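Local coordinates for protein predicted sugar phosphatases of the HAD superfamily (Cytophaga hutchinsonii, PDB 2HX1) that probably hydrolyses sugar phosphates as a magnesium-binding phosphatase of the HAD superfamily, at residues A[189-192]-A[193-197]; A[123-127]-A[128-132]. All blocks are in the same frame, centred on the assembly; numbering follows the deposited sequence.

Contact 1: residues A[189-192]-A[193-197]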
loop_
_atom_site.group_PDB
_atom_site.type_symbol
_atom_site.label_atom_id
_atom_site.label_comp_id
_atom_site.label_asym_id
_atom_site.label_seq_id
_atom_site.Cartn_x
_atom_site.Cartn_y
_atom_site.Cartn_z
ATOM N N THR A 189 -0.835 -9.919 8.261
ATOM C CA THR A 189 -0.976 -9.063 7.088
ATOM C C THR A 189 -2.452 -8.721 6.819
ATOM O O THR A 189 -2.787 -7.572 6.492
ATOM C CB THR A 189 -0.333 -9.726 5.840
ATOM O OG1 THR A 189 1.087 -9.826 6.026
ATOM C CG2 THR A 189 -0.617 -8.926 4.584
HETATM N N MSE A 190 -3.321 -9.728 6.955
HETATM C CA MSE A 190 -4.758 -9.565 6.737
HETATM C C MSE A 190 -5.360 -8.668 7.765
HETATM O O MSE A 190 -6.187 -7.825 7.445
HETATM C CB MSE A 190 -5.446 -10.911 6.832
HETATM C CG MSE A 190 -5.158 -11.787 5.639
HETATM SE SE MSE A 190 -5.984 -13.553 5.760
HETATM C CE MSE A 190 -6.384 -13.791 7.545
ATOM N N ILE A 191 -4.991 -8.876 9.025
ATOM C CA ILE A 191 -5.451 -8.003 10.093
ATOM C C ILE A 191 -5.021 -6.560 9.812
ATOM O O ILE A 191 -5.805 -5.597 9.926
ATOM C CB ILE A 191 -4.904 -8.460 11.443
ATOM C CG1 ILE A 191 -5.527 -9.820 11.849
ATOM C CG2 ILE A 191 -5.217 -7.403 12.516
ATOM C CD1 ILE A 191 -4.749 -10.547 13.015
ATOM N N GLU A 192 -3.760 -6.407 9.436
ATOM C CA GLU A 192 -3.215 -5.104 9.140
ATOM C C GLU A 192 -3.862 -4.404 7.929
ATOM O O GLU A 192 -3.847 -3.177 7.833
ATOM C CB GLU A 192 -1.702 -5.221 8.975
ATOM C CG GLU A 192 -0.993 -5.522 10.289
ATOM C CD GLU A 192 0.532 -5.558 10.140
ATOM O OE1 GLU A 192 1.037 -6.199 9.194
ATOM O OE2 GLU A 192 1.218 -4.926 10.974
ATOM N N SER A 193 -4.456 -5.172 7.027
ATOM C CA SER A 193 -5.200 -4.571 5.897
ATOM C C SER A 193 -6.479 -3.863 6.363
ATOM O O SER A 193 -6.954 -2.975 5.693
ATOM C CB SER A 193 -5.509 -5.622 4.813
ATOM O OG SER A 193 -6.547 -6.506 5.219
ATOM N N ILE A 194 -7.000 -4.253 7.526
ATOM C CA ILE A 194 -8.186 -3.651 8.160
ATOM C C ILE A 194 -7.769 -2.515 9.108
ATOM O O ILE A 194 -8.304 -1.428 9.059
ATOM C CB ILE A 194 -8.969 -4.748 9.002
ATOM C CG1 ILE A 194 -9.420 -5.931 8.136
ATOM C CG2 ILE A 194 -10.202 -4.182 9.712
ATOM C CD1 ILE A 194 -10.102 -5.556 6.837
ATOM N N LEU A 195 -6.802 -2.779 9.977
ATOM C CA LEU A 195 -6.424 -1.860 11.051
ATOM C C LEU A 195 -5.356 -0.856 10.671
ATOM O O LEU A 195 -5.159 0.117 11.396
ATOM C CB LEU A 195 -5.891 -2.657 12.268
ATOM C CG LEU A 195 -6.904 -3.375 13.159
ATOM C CD1 LEU A 195 -6.196 -4.112 14.326
ATOM C CD2 LEU A 195 -7.912 -2.391 13.685
ATOM N N GLY A 196 -4.635 -1.095 9.581
ATOM C CA GLY A 196 -3.341 -0.423 9.341
ATOM C C GLY A 196 -2.166 -1.222 9.908
ATOM O O GLY A 196 -2.340 -2.259 10.542
ATOM N N ARG A 197 -0.949 -0.767 9.655
ATOM C CA ARG A 197 0.244 -1.410 10.221
ATOM C C ARG A 197 0.201 -1.320 11.734
ATOM O O ARG A 197 -0.150 -0.285 12.308
ATOM C CB ARG A 197 1.512 -0.724 9.719
ATOM C CG ARG A 197 2.809 -1.252 10.333
ATOM C CD ARG A 197 4.005 -0.991 9.421
ATOM N NE ARG A 197 4.252 0.441 9.232
ATOM C CZ ARG A 197 5.148 1.166 9.902
ATOM N NH1 ARG A 197 5.920 0.603 10.832
ATOM N NH2 ARG A 197 5.280 2.469 9.636
#
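The backbone of M190 to L195 makes the last turn of helix 184-195, where the carbonyl of I191 takes two amides at once. The N-H of L195 comes to I191 O in the carbonyl plane at 3.0 Å, with a nearly straight bond of 164°. I194 N also gives to I191 O, but from above that plane. G196 N closes the turn with a weak bond to E192 O. The chain then leaves the helix at G196 with phi 91°. At these angles a CB would press on the carbonyl O of L195, so glycine suits the position.

S193 turns its hydroxyl back along the helix. With chi1 at 74°, S193 OG lies between its own N and carbonyl carbon and gives a bond to M190 O at 2.6 Å. The N-H of S193 is held only weakly, by T189 O and M190 O. I191 and L195 run alongside each other from the same side of the helix, I191 CG2 meeting L195 CD1 at 3.9 Å. Both face helix 146-159, and the selenomethionine M190 packs there on W146 and L150. T189, M190, S193 and I194 pack against a second copy of this protein.

E192 extends beyond CG, past the helix end. E192 CB lies 3.4 Å from G196 O, and E192 OE2 lies 3.7 Å from R197 CA. OE2 accepts from the backbone N of R198 and F199, while OE1 forms a salt bridge with R201. One carboxylate thus ties the helix end to the start of strand 199-202, and these donors would probably favour its charged form.

Contact 2: residues A[123-127]-A[128-132]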
loop_
_atom_site.group_PDB
_atom_site.type_symbol
_atom_site.label_atom_id
_atom_site.label_comp_id
_atom_site.label_asym_id
_atom_site.label_seq_id
_atom_site.Cartn_x
_atom_site.Cartn_y
_atom_site.Cartn_z
ATOM N N SER A 123 -9.876 -16.303 22.014
ATOM C CA SER A 123 -11.222 -16.813 22.247
ATOM C C SER A 123 -11.687 -16.749 23.696
ATOM O O SER A 123 -12.892 -16.710 23.955
ATOM C CB SER A 123 -11.286 -18.282 21.853
ATOM O OG SER A 123 -10.405 -19.021 22.665
ATOM N N ALA A 124 -10.743 -16.775 24.636
ATOM C CA ALA A 124 -11.063 -16.725 26.075
ATOM C C ALA A 124 -10.993 -15.327 26.652
ATOM O O ALA A 124 -10.958 -15.167 27.893
ATOM C CB ALA A 124 -10.138 -17.662 26.867
ATOM N N ILE A 125 -10.967 -14.312 25.781
ATOM C CA ILE A 125 -10.923 -12.938 26.225
ATOM C C ILE A 125 -12.301 -12.332 26.058
ATOM O O ILE A 125 -12.944 -12.509 25.019
ATOM C CB ILE A 125 -9.937 -12.069 25.423
ATOM C CG1 ILE A 125 -8.528 -12.651 25.513
ATOM C CG2 ILE A 125 -9.972 -10.605 25.937
ATOM C CD1 ILE A 125 -7.961 -12.711 26.895
ATOM N N ASP A 126 -12.743 -11.628 27.097
ATOM C CA ASP A 126 -14.023 -10.943 27.099
ATOM C C ASP A 126 -13.947 -9.749 28.036
ATOM O O ASP A 126 -12.894 -9.475 28.624
ATOM C CB ASP A 126 -15.124 -11.898 27.595
ATOM C CG ASP A 126 -14.846 -12.458 29.004
ATOM O OD1 ASP A 126 -14.231 -11.754 29.852
ATOM O OD2 ASP A 126 -15.230 -13.627 29.270
ATOM N N ASP A 127 -15.068 -9.058 28.198
ATOM C CA ASP A 127 -15.127 -7.901 29.084
ATOM C C ASP A 127 -14.682 -8.232 30.518
ATOM O O ASP A 127 -14.212 -7.380 31.261
ATOM C CB ASP A 127 -16.546 -7.322 29.054
ATOM C CG ASP A 127 -16.867 -6.670 27.720
ATOM O OD1 ASP A 127 -15.970 -6.009 27.135
ATOM O OD2 ASP A 127 -18.016 -6.818 27.246
ATOM N N SER A 128 -14.805 -9.482 30.903
ATOM C CA SER A 128 -14.436 -9.870 32.262
ATOM C C SER A 128 -12.930 -9.866 32.493
ATOM O O SER A 128 -12.509 -9.706 33.627
ATOM C CB SER A 128 -14.978 -11.261 32.647
ATOM O OG SER A 128 -13.997 -12.294 32.444
ATOM N N ASN A 129 -12.121 -10.042 31.438
ATOM C CA ASN A 129 -10.639 -10.056 31.593
ATOM C C ASN A 129 -9.837 -9.173 30.614
ATOM O O ASN A 129 -8.596 -9.110 30.704
ATOM C CB ASN A 129 -10.093 -11.511 31.560
ATOM C CG ASN A 129 -10.444 -12.246 30.273
ATOM O OD1 ASN A 129 -10.882 -11.625 29.310
ATOM N ND2 ASN A 129 -10.259 -13.584 30.252
ATOM N N ILE A 130 -10.512 -8.482 29.703
ATOM C CA ILE A 130 -9.810 -7.715 28.692
ATOM C C ILE A 130 -8.897 -6.671 29.314
ATOM O O ILE A 130 -7.855 -6.342 28.773
ATOM C CB ILE A 130 -10.792 -7.076 27.684
ATOM C CG1 ILE A 130 -10.037 -6.572 26.452
ATOM C CG2 ILE A 130 -11.582 -5.911 28.327
ATOM C CD1 ILE A 130 -10.933 -6.112 25.313
ATOM N N GLY A 131 -9.268 -6.156 30.480
ATOM C CA GLY A 131 -8.482 -5.088 31.112
ATOM C C GLY A 131 -7.131 -5.551 31.611
ATOM O O GLY A 131 -6.271 -4.736 31.993
ATOM N N GLU A 132 -6.948 -6.863 31.619
ATOM C CA GLU A 132 -5.706 -7.453 32.052
ATOM C C GLU A 132 -4.848 -7.921 30.880
ATOM O O GLU A 132 -3.739 -8.388 31.098
ATOM C CB GLU A 132 -6.021 -8.621 32.983
ATOM C CG GLU A 132 -6.232 -8.192 34.424
ATOM C CD GLU A 132 -4.897 -7.972 35.151
ATOM O OE1 GLU A 132 -4.205 -8.985 35.485
ATOM O OE2 GLU A 132 -4.559 -6.781 35.381
HETATM O O HOH W 1 -11.226 -6.731 32.394
#
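N129 and A124 meet at the edge of a flat side-chain amide. N129 ND2 gives its hydrogen to A124 O at 2.9 Å, with an angle of 177°, and the acceptor lies in the amide plane. N129 OD1 accepts from D126 N, also at 2.9 Å, the N-H arriving some 20° out of the carbonyl plane. The amide thus uses both its donor and its acceptor on the backbone flanking I125, and the pair fixes its rotation. I125 crosses the N129 side chain at about a right angle. I125 CD1 lies off one face of the amide, 3.9 Å from N129 OD1. Off the other face is D126 OD1.

The D126 carboxylate works on the next residues. Chi1 of 58° turns it over the following turn, where S128 OG gives to D126 OD1 at 2.7 Å, on its syn lone pair. The N-H groups of S128 and N129 also reach D126 OD1, both in weak bonds; the first has the form of an Asx turn. D126 O accepts from two amides. I130 N meets D126 O almost head-on at 2.8 Å, and N129 N comes from above the carbonyl plane. The apolar side of the turn is I125 CG2 against I130 CB at 4.0 Å. A water accepts from G131 N and gives to D127 O.

This surface loop joins strand 117-121 to strand 133-138. I130 packs on L156 and K159 of helix 146-159, and K152 of that helix bonds weakly to the carbonyls of S123 and I125. N129 touches I99 of strand 98-103, and the backbone of E132 pairs with the same residue.

In the fold
Both contacts belong to the part of the chain built on the five-stranded parallel sheet, consistent with the cap domain of C2-capped HAD phosphatases. Their centres are 22 Å apart and they do not touch. Helix 146-159 is common to both: contact 1 lays apolar side chains on it, and contact 2 touches it through one apolar side chain and weak polar bonds. Contact 1 is partly buried and also faces a second subunit. Contact 2 is a surface turn that meets no other chain. Both mix main-chain and side-chain bonds, but in 189-197 helical amide-carbonyl bonds lead, whereas in 123-132 the N129 amide and D126 carboxylate carry much of the turn.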